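Side-chain contacts in fructuronate-tagaturonate epimerase UxaE from Cohnella laeviribosi in complex with 1 glycerol (Cohnella laeviribosi, PDB 6IL9), which catalyses the epimerisation that interconverts fructuronate and tagaturonate, probably with the help of the zinc ion bound in its TIM barrel: residues V31-I34 and R39-L42; D98-A103 and E470-A475; V328-A333 and R357-R362. All coordinates share one frame; numbering follows the deposited sequence.

Contact 1: residues V31-I34 and R39-L42; sequences VQMI and RKYL
Met33 and Leu42 form a non-hydrogen-bonded pair in the beta hairpin of strands 29-36 and 39-45, part of a five-stranded antiparallel sheet. The Met33 side chain can be followed outward. Its CB lies 3.8 Å from Tyr41 O. A chi1 of -169° sets CG opposite the Met33 nitrogen and brings it to 3.3 Å from the same Tyr41 O. SD then passes Lys40, 4.2 Å from Lys40 CD. The chain bends at chi3 (-49°), and CE ends 4.1 Å from Leu42 CD2. Met33 thus slants across both neighbours on the partner strand. Phe147 of helix 135-149 packs on Met33 and Leu42 from outside the hairpin. On the same face the extended Lys40 chain carries NZ to Gln148 OE1 of that helix. The next pair, Ile34 and Tyr41, is hydrogen-bonded. Ile34 N donates to Tyr41 O at 2.9 Å. Met33 CA adds a CA-H...O contact to that oxygen, so Tyr41 O meets both residues. The side chains of this pair lie on the other face, where Ile7 of helix 2-12 touches both. Ile34 CG1 packs against Tyr41 CB at 3.9 Å. The return bond runs from Tyr41 N to Ile34 O at 3.0 Å.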
loop_
_atom_site.group_PDB
_atom_site.type_symbol
_atom_site.label_atom_id
_atom_site.label_comp_id
_atom_site.label_asym_id
_atom_site.label_seq_id
_atom_site.Cartn_x
_atom_site.Cartn_y
_atom_site.Cartn_z
ATOM N N VAL A 31 -10.222 16.595 -23.875
ATOM C CA VAL A 31 -10.873 15.989 -22.718
ATOM C C VAL A 31 -10.426 16.726 -21.464
ATOM O O VAL A 31 -9.267 17.139 -21.349
ATOM C CB VAL A 31 -10.560 14.481 -22.597
ATOM C CG1 VAL A 31 -11.279 13.692 -23.682
ATOM C CG2 VAL A 31 -9.067 14.247 -22.670
ATOM N N GLN A 32 -11.358 16.896 -20.526
ATOM C CA GLN A 32 -11.051 17.457 -19.218
ATOM C C GLN A 32 -11.932 16.767 -18.191
ATOM O O GLN A 32 -12.861 16.039 -18.538
ATOM C CB GLN A 32 -11.273 18.971 -19.187
ATOM C CG GLN A 32 -12.717 19.382 -19.347
ATOM C CD GLN A 32 -12.863 20.880 -19.516
ATOM O OE1 GLN A 32 -11.942 21.557 -19.980
ATOM N NE2 GLN A 32 -14.013 21.410 -19.128
ATOM N N MET A 33 -11.622 16.997 -16.913
ATOM C CA MET A 33 -12.405 16.471 -15.803
ATOM C C MET A 33 -13.085 17.618 -15.065
ATOM O O MET A 33 -12.511 18.703 -14.910
ATOM C CB MET A 33 -11.526 15.678 -14.826
ATOM C CG MET A 33 -12.309 14.879 -13.797
ATOM S SD MET A 33 -11.277 13.804 -12.738
ATOM C CE MET A 33 -10.319 13.041 -14.109
ATOM N N ILE A 34 -14.315 17.369 -14.615
ATOM C CA ILE A 34 -15.118 18.350 -13.913
ATOM C C ILE A 34 -15.719 17.687 -12.683
ATOM O O ILE A 34 -15.659 16.469 -12.509
ATOM C CB ILE A 34 -16.246 18.926 -14.799
ATOM C CG1 ILE A 34 -17.237 17.815 -15.157
ATOM C CG2 ILE A 34 -15.669 19.567 -16.052
ATOM C CD1 ILE A 34 -18.561 18.327 -15.729
ATOM N N ARG A 39 -20.251 14.736 -7.933
ATOM C CA ARG A 39 -19.693 13.643 -8.710
ATOM C C ARG A 39 -18.749 14.180 -9.778
ATOM O O ARG A 39 -19.006 15.226 -10.377
ATOM C CB ARG A 39 -20.800 12.818 -9.367
ATOM C CG ARG A 39 -20.283 11.567 -10.048
ATOM C CD ARG A 39 -21.278 11.056 -11.061
ATOM N NE ARG A 39 -22.299 10.231 -10.432
ATOM C CZ ARG A 39 -22.154 8.937 -10.168
ATOM N NH1 ARG A 39 -21.023 8.313 -10.479
ATOM N NH2 ARG A 39 -23.144 8.266 -9.591
ATOM N N LYS A 40 -17.662 13.454 -10.021
ATOM C CA LYS A 40 -16.720 13.795 -11.077
ATOM C C LYS A 40 -17.144 13.203 -12.422
ATOM O O LYS A 40 -17.792 12.157 -12.485
ATOM C CB LYS A 40 -15.319 13.298 -10.713
ATOM C CG LYS A 40 -14.737 13.967 -9.468
ATOM C CD LYS A 40 -13.343 13.420 -9.133
ATOM C CE LYS A 40 -12.768 14.117 -7.908
ATOM N NZ LYS A 40 -11.419 13.584 -7.527
ATOM N N TYR A 41 -16.762 13.890 -13.502
ATOM C CA TYR A 41 -17.039 13.450 -14.869
ATOM C C TYR A 41 -15.874 13.798 -15.785
ATOM O O TYR A 41 -15.116 14.732 -15.526
ATOM C CB TYR A 41 -18.291 14.116 -15.463
ATOM C CG TYR A 41 -19.581 13.864 -14.726
ATOM C CD1 TYR A 41 -20.371 12.761 -15.027
ATOM C CD2 TYR A 41 -20.027 14.752 -13.754
ATOM C CE1 TYR A 41 -21.565 12.532 -14.354
ATOM C CE2 TYR A 41 -21.204 14.533 -13.078
ATOM C CZ TYR A 41 -21.976 13.429 -13.385
ATOM O OH TYR A 41 -23.154 13.224 -12.702
ATOM N N LEU A 42 -15.761 13.044 -16.886
ATOM C CA LEU A 42 -14.980 13.455 -18.046
ATOM C C LEU A 42 -15.884 14.211 -19.010
ATOM O O LEU A 42 -17.051 13.851 -19.184
ATOM C CB LEU A 42 -14.380 12.258 -18.788
ATOM C CG LEU A 42 -13.378 11.306 -18.163
ATOM C CD1 LEU A 42 -12.942 10.296 -19.225
ATOM C CD2 LEU A 42 -12.194 12.082 -17.618
#

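Contact 2: residues D98-A103 and E470-A475; sequences DRLGIA and EDYEAA
The Tyr472 ring meets Ile102 and Ala103 in the loop that joins barrel strand 93-96 to helix 104-111 of the TIM barrel. Ile102 crosses the ring at about a right angle, with Ile102 CG1 3.8 Å from Tyr472 CE2. The backbone oxygen of Ile102 lies at the ring edge, in its plane. Ala103 CB sits 3.6 Å from Tyr472 OH. A chi1 of -177° swings the ring away from the Tyr472 nitrogen and out from helix 469-487 to the loop. Tyr472 OH is also hydrogen-bonded to Asn371 O. One water donates to Tyr472 OH at 3.1 Å and to Asp98 OD1 at 2.7 Å. A phenylalanine here would probably leave Asn371 O and this water without their hydroxyl partner and cut the link to Asp98. A further water bridges Ile102 O and Glu473 OE2. Behind this shell, Asp98 shapes the loop. Asp98 OD1 accepts from Leu100 N at 3.0 Å, an Asx turn, and more weakly from Gly101 N. The other carboxylate oxygen fixes Ala103 beside the ring: Ala103 N donates to Asp98 OD2 at 2.8 Å, from 43° above the carboxylate plane.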
loop_
_atom_site.group_PDB
_atom_site.type_symbol
_atom_site.label_atom_id
_atom_site.label_comp_id
_atom_site.label_asym_id
_atom_site.label_seq_id
_atom_site.Cartn_x
_atom_site.Cartn_y
_atom_site.Cartn_z
ATOM N N ASP A 98 -5.130 3.118 -0.819
ATOM C CA ASP A 98 -6.355 3.907 -0.744
ATOM C C ASP A 98 -7.526 2.936 -0.626
ATOM O O ASP A 98 -7.948 2.338 -1.621
ATOM C CB ASP A 98 -6.477 4.802 -1.967
ATOM C CG ASP A 98 -7.698 5.692 -1.919
ATOM O OD1 ASP A 98 -8.424 5.689 -0.892
ATOM O OD2 ASP A 98 -7.931 6.390 -2.922
ATOM N N ARG A 99 -8.045 2.797 0.593
ATOM C CA ARG A 99 -9.166 1.918 0.901
ATOM C C ARG A 99 -10.487 2.466 0.401
ATOM O O ARG A 99 -11.473 1.722 0.370
ATOM C CB ARG A 99 -9.260 1.702 2.413
ATOM C CG ARG A 99 -8.075 0.979 2.970
ATOM C CD ARG A 99 -8.030 1.031 4.479
ATOM N NE ARG A 99 -7.057 0.066 4.984
ATOM C CZ ARG A 99 -6.821 -0.144 6.270
ATOM N NH1 ARG A 99 -7.469 0.561 7.190
ATOM N NH2 ARG A 99 -5.925 -1.055 6.630
ATOM N N LEU A 100 -10.517 3.738 0.021
ATOM C CA LEU A 100 -11.743 4.456 -0.293
ATOM C C LEU A 100 -11.883 4.797 -1.761
ATOM O O LEU A 100 -13.011 4.955 -2.238
ATOM C CB LEU A 100 -11.815 5.754 0.521
ATOM C CG LEU A 100 -11.674 5.594 2.035
ATOM C CD1 LEU A 100 -11.553 6.962 2.691
ATOM C CD2 LEU A 100 -12.869 4.821 2.593
ATOM N N GLY A 101 -10.776 4.927 -2.484
ATOM C CA GLY A 101 -10.842 5.358 -3.862
ATOM C C GLY A 101 -10.912 6.856 -4.084
ATOM O O GLY A 101 -11.149 7.278 -5.227
ATOM N N ILE A 102 -10.709 7.673 -3.049
ATOM C CA ILE A 102 -10.803 9.127 -3.157
ATOM C C ILE A 102 -9.512 9.845 -2.784
ATOM O O ILE A 102 -9.494 11.078 -2.767
ATOM C CB ILE A 102 -11.963 9.684 -2.306
ATOM C CG1 ILE A 102 -11.737 9.385 -0.824
ATOM C CG2 ILE A 102 -13.297 9.134 -2.792
ATOM C CD1 ILE A 102 -12.772 10.047 0.107
ATOM N N ALA A 103 -8.442 9.125 -2.459
ATOM C CA ALA A 103 -7.212 9.776 -2.008
ATOM C C ALA A 103 -6.195 9.998 -3.121
ATOM O O ALA A 103 -5.174 10.658 -2.885
ATOM C CB ALA A 103 -6.541 8.954 -0.902
ATOM N N GLU A 470 -11.510 19.475 -0.733
ATOM C CA GLU A 470 -10.321 20.308 -0.607
ATOM C C GLU A 470 -9.672 20.138 0.761
ATOM O O GLU A 470 -8.441 20.111 0.867
ATOM C CB GLU A 470 -10.664 21.777 -0.856
ATOM C CG GLU A 470 -10.336 22.244 -2.263
ATOM C CD GLU A 470 -10.488 23.750 -2.425
ATOM O OE1 GLU A 470 -10.034 24.276 -3.464
ATOM O OE2 GLU A 470 -11.057 24.402 -1.518
ATOM N N ASP A 471 -10.482 20.006 1.817
ATOM C CA ASP A 471 -9.926 19.775 3.149
ATOM C C ASP A 471 -9.198 18.442 3.213
ATOM O O ASP A 471 -8.131 18.350 3.824
ATOM C CB ASP A 471 -11.025 19.801 4.217
ATOM C CG ASP A 471 -11.575 21.192 4.478
ATOM O OD1 ASP A 471 -11.027 22.183 3.954
ATOM O OD2 ASP A 471 -12.568 21.289 5.229
ATOM N N TYR A 472 -9.783 17.393 2.623
ATOM C CA TYR A 472 -9.151 16.075 2.663
ATOM C C TYR A 472 -7.812 16.096 1.938
ATOM O O TYR A 472 -6.815 15.543 2.426
ATOM C CB TYR A 472 -10.090 15.022 2.049
ATOM C CG TYR A 472 -9.565 13.580 2.091
ATOM C CD1 TYR A 472 -9.011 13.048 3.255
ATOM C CD2 TYR A 472 -9.644 12.756 0.972
ATOM C CE1 TYR A 472 -8.544 11.739 3.292
ATOM C CE2 TYR A 472 -9.175 11.438 1.003
ATOM C CZ TYR A 472 -8.635 10.935 2.177
ATOM O OH TYR A 472 -8.162 9.633 2.247
ATOM N N GLU A 473 -7.759 16.747 0.773
ATOM C CA GLU A 473 -6.507 16.763 0.029
ATOM C C GLU A 473 -5.449 17.602 0.725
ATOM O O GLU A 473 -4.266 17.245 0.694
ATOM C CB GLU A 473 -6.777 17.236 -1.393
ATOM C CG GLU A 473 -7.639 16.215 -2.084
ATOM C CD GLU A 473 -8.093 16.614 -3.448
ATOM O OE1 GLU A 473 -7.760 17.732 -3.903
ATOM O OE2 GLU A 473 -8.800 15.786 -4.066
ATOM N N ALA A 474 -5.850 18.684 1.402
ATOM C CA ALA A 474 -4.880 19.445 2.189
ATOM C C ALA A 474 -4.346 18.605 3.333
ATOM O O ALA A 474 -3.163 18.696 3.691
ATOM C CB ALA A 474 -5.515 20.723 2.737
ATOM N N ALA A 475 -5.212 17.790 3.932
ATOM C CA ALA A 475 -4.770 16.918 5.012
ATOM C C ALA A 475 -3.790 15.867 4.505
ATOM O O ALA A 475 -2.789 15.575 5.170
ATOM C CB ALA A 475 -5.975 16.263 5.676
HETATM O O HOH W 1 -8.042 6.614 1.597
HETATM O O HOH W 2 -7.605 13.119 -3.025
HETATM O O HOH W 3 -10.804 14.210 -2.365
#

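Contact 3: residues V328-A333 and R357-R362; sequences VHAAIA and RYTNGR
Arg362 NH2 is gripped by several groups beside Ala333, in the last turn of helix 319-336. It forms a salt bridge to OD1 of Asp334, the residue after Ala333, and a weak bond to Tyr338 O, while Arg362 NH1 bonds to Lys89 O and Gly337 O. The guanidinium is therefore held at both terminal nitrogens, which should fix its rotation. Across the contact, Arg362 NH2 lies 3.6 Å from Ala333 O. That carbonyl is near the guanidinium plane, at its edge, but the approach is not a hydrogen bond. The Arg362 chain runs extended as far as CD and then bends at chi3 (70°), which turns the group to the helix. The rest of the contact is van der Waals packing around Ala330, against a backbone carbonyl as well as side chains. Ala330 CB points at the other segment and touches Tyr358 O at 3.4 Å. It also meets Tyr358 CB at 4.0 Å. Thr359 CG2 lies further off, 4.4 Å from Ala330 CB. Tyr358 OH is hydrogen-bonded to Glu323, and Thr359 OG1 is tied back to Val355 O of helix 349-358. A Schellman motif ends that helix, with Asn360 at a phi of 52°. A type I' turn from Thr359 to Arg362 overlaps it, with Arg362 N donating to Thr359 O at 3.0 Å. The contact joins two successive outer helices of a TIM barrel, at the turn that leads into barrel strand 363-367.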
loop_
_atom_site.group_PDB
_atom_site.type_symbol
_atom_site.label_atom_id
_atom_site.label_comp_id
_atom_site.label_asym_id
_atom_site.label_seq_id
_atom_site.Cartn_x
_atom_site.Cartn_y
_atom_site.Cartn_z
ATOM N N VAL A 328 22.651 -3.397 9.267
ATOM C CA VAL A 328 23.019 -4.641 8.593
ATOM C C VAL A 328 22.011 -4.985 7.500
ATOM O O VAL A 328 22.392 -5.370 6.387
ATOM C CB VAL A 328 23.153 -5.785 9.610
ATOM C CG1 VAL A 328 23.804 -6.983 8.940
ATOM C CG2 VAL A 328 23.985 -5.326 10.792
ATOM N N HIS A 329 20.711 -4.874 7.808
ATOM C CA HIS A 329 19.670 -5.130 6.812
ATOM C C HIS A 329 19.900 -4.293 5.565
ATOM O O HIS A 329 19.787 -4.789 4.439
ATOM C CB HIS A 329 18.284 -4.801 7.373
ATOM C CG HIS A 329 17.744 -5.808 8.337
ATOM N ND1 HIS A 329 17.704 -7.157 8.064
ATOM C CD2 HIS A 329 17.175 -5.652 9.556
ATOM C CE1 HIS A 329 17.155 -7.794 9.085
ATOM N NE2 HIS A 329 16.828 -6.905 10.003
ATOM N N ALA A 330 20.216 -3.005 5.754
ATOM C CA ALA A 330 20.427 -2.111 4.616
ATOM C C ALA A 330 21.674 -2.493 3.837
ATOM O O ALA A 330 21.710 -2.361 2.607
ATOM C CB ALA A 330 20.544 -0.660 5.088
ATOM N N ALA A 331 22.715 -2.949 4.538
ATOM C CA ALA A 331 23.939 -3.374 3.864
ATOM C C ALA A 331 23.701 -4.627 3.031
ATOM O O ALA A 331 24.272 -4.775 1.940
ATOM C CB ALA A 331 25.049 -3.614 4.895
ATOM N N ILE A 332 22.876 -5.545 3.540
ATOM C CA ILE A 332 22.537 -6.752 2.787
ATOM C C ILE A 332 21.785 -6.394 1.515
ATOM O O ILE A 332 22.080 -6.911 0.431
ATOM C CB ILE A 332 21.720 -7.715 3.664
ATOM C CG1 ILE A 332 22.581 -8.225 4.816
ATOM C CG2 ILE A 332 21.157 -8.874 2.808
ATOM C CD1 ILE A 332 21.743 -8.783 5.970
ATOM N N ALA A 333 20.786 -5.516 1.632
ATOM C CA ALA A 333 20.065 -5.051 0.451
ATOM C C ALA A 333 21.012 -4.434 -0.576
ATOM O O ALA A 333 20.878 -4.680 -1.778
ATOM C CB ALA A 333 18.995 -4.042 0.852
ATOM N N ARG A 357 18.546 7.455 5.855
ATOM C CA ARG A 357 19.996 7.540 5.947
ATOM C C ARG A 357 20.659 6.214 5.581
ATOM O O ARG A 357 21.593 6.182 4.775
ATOM C CB ARG A 357 20.406 7.983 7.352
ATOM C CG ARG A 357 21.842 8.448 7.430
ATOM C CD ARG A 357 22.548 7.978 8.684
ATOM N NE ARG A 357 21.814 8.270 9.911
ATOM C CZ ARG A 357 22.232 7.900 11.119
ATOM N NH1 ARG A 357 23.383 7.245 11.245
ATOM N NH2 ARG A 357 21.514 8.187 12.199
ATOM N N TYR A 358 20.189 5.104 6.154
ATOM C CA TYR A 358 20.902 3.850 5.943
ATOM C C TYR A 358 20.674 3.248 4.561
ATOM O O TYR A 358 21.526 2.478 4.102
ATOM C CB TYR A 358 20.524 2.848 7.031
ATOM C CG TYR A 358 21.300 3.111 8.303
ATOM C CD1 TYR A 358 22.582 2.596 8.464
ATOM C CD2 TYR A 358 20.762 3.886 9.328
ATOM C CE1 TYR A 358 23.317 2.840 9.623
ATOM C CE2 TYR A 358 21.488 4.137 10.492
ATOM C CZ TYR A 358 22.769 3.606 10.626
ATOM O OH TYR A 358 23.506 3.840 11.773
ATOM N N THR A 359 19.567 3.582 3.889
ATOM C CA THR A 359 19.313 3.130 2.521
ATOM C C THR A 359 19.767 4.149 1.480
ATOM O O THR A 359 19.596 3.908 0.275
ATOM C CB THR A 359 17.819 2.825 2.303
ATOM O OG1 THR A 359 17.053 4.039 2.387
ATOM C CG2 THR A 359 17.299 1.817 3.320
ATOM N N ASN A 360 20.351 5.267 1.913
ATOM C CA ASN A 360 20.731 6.353 1.005
ATOM C C ASN A 360 19.547 6.765 0.139
ATOM O O ASN A 360 19.683 7.048 -1.055
ATOM C CB ASN A 360 21.943 5.954 0.153
ATOM C CG ASN A 360 22.594 7.136 -0.541
ATOM O OD1 ASN A 360 22.480 8.280 -0.095
ATOM N ND2 ASN A 360 23.292 6.860 -1.639
ATOM N N GLY A 361 18.359 6.784 0.745
ATOM C CA GLY A 361 17.179 7.233 0.036
ATOM C C GLY A 361 16.574 6.226 -0.915
ATOM O O GLY A 361 15.647 6.578 -1.661
ATOM N N ARG A 362 17.065 4.988 -0.917
ATOM C CA ARG A 362 16.637 3.942 -1.848
ATOM C C ARG A 362 15.834 2.894 -1.079
ATOM O O ARG A 362 16.380 1.905 -0.585
ATOM C CB ARG A 362 17.853 3.305 -2.507
ATOM C CG ARG A 362 17.518 2.389 -3.657
ATOM C CD ARG A 362 18.796 1.809 -4.232
ATOM N NE ARG A 362 19.441 0.850 -3.333
ATOM C CZ ARG A 362 19.283 -0.466 -3.426
ATOM N NH1 ARG A 362 18.478 -0.970 -4.362
ATOM N NH2 ARG A 362 19.918 -1.273 -2.582
#

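Contact 3 lies within the barrel's outer layer, whereas contact 2 joins a barrel loop to the C-terminal helix 469-487. Both are buried, but their centres lie about 31 Å apart. Contact 3 is nested within the long chain loop that contact 2 closes. Contact 1 is in the separate antiparallel sheet near the N-terminus, is only partly buried, and lies across the chain's centre from contact 3. No two of the contacts share a strand or helix. Contact 1 rests on backbone bonds between strands, with side chains on two faces. Contact 2 relies on one aromatic ring and bridging waters. Contact 3 combines small apolar groups with an arginine anchored mainly outside the pair.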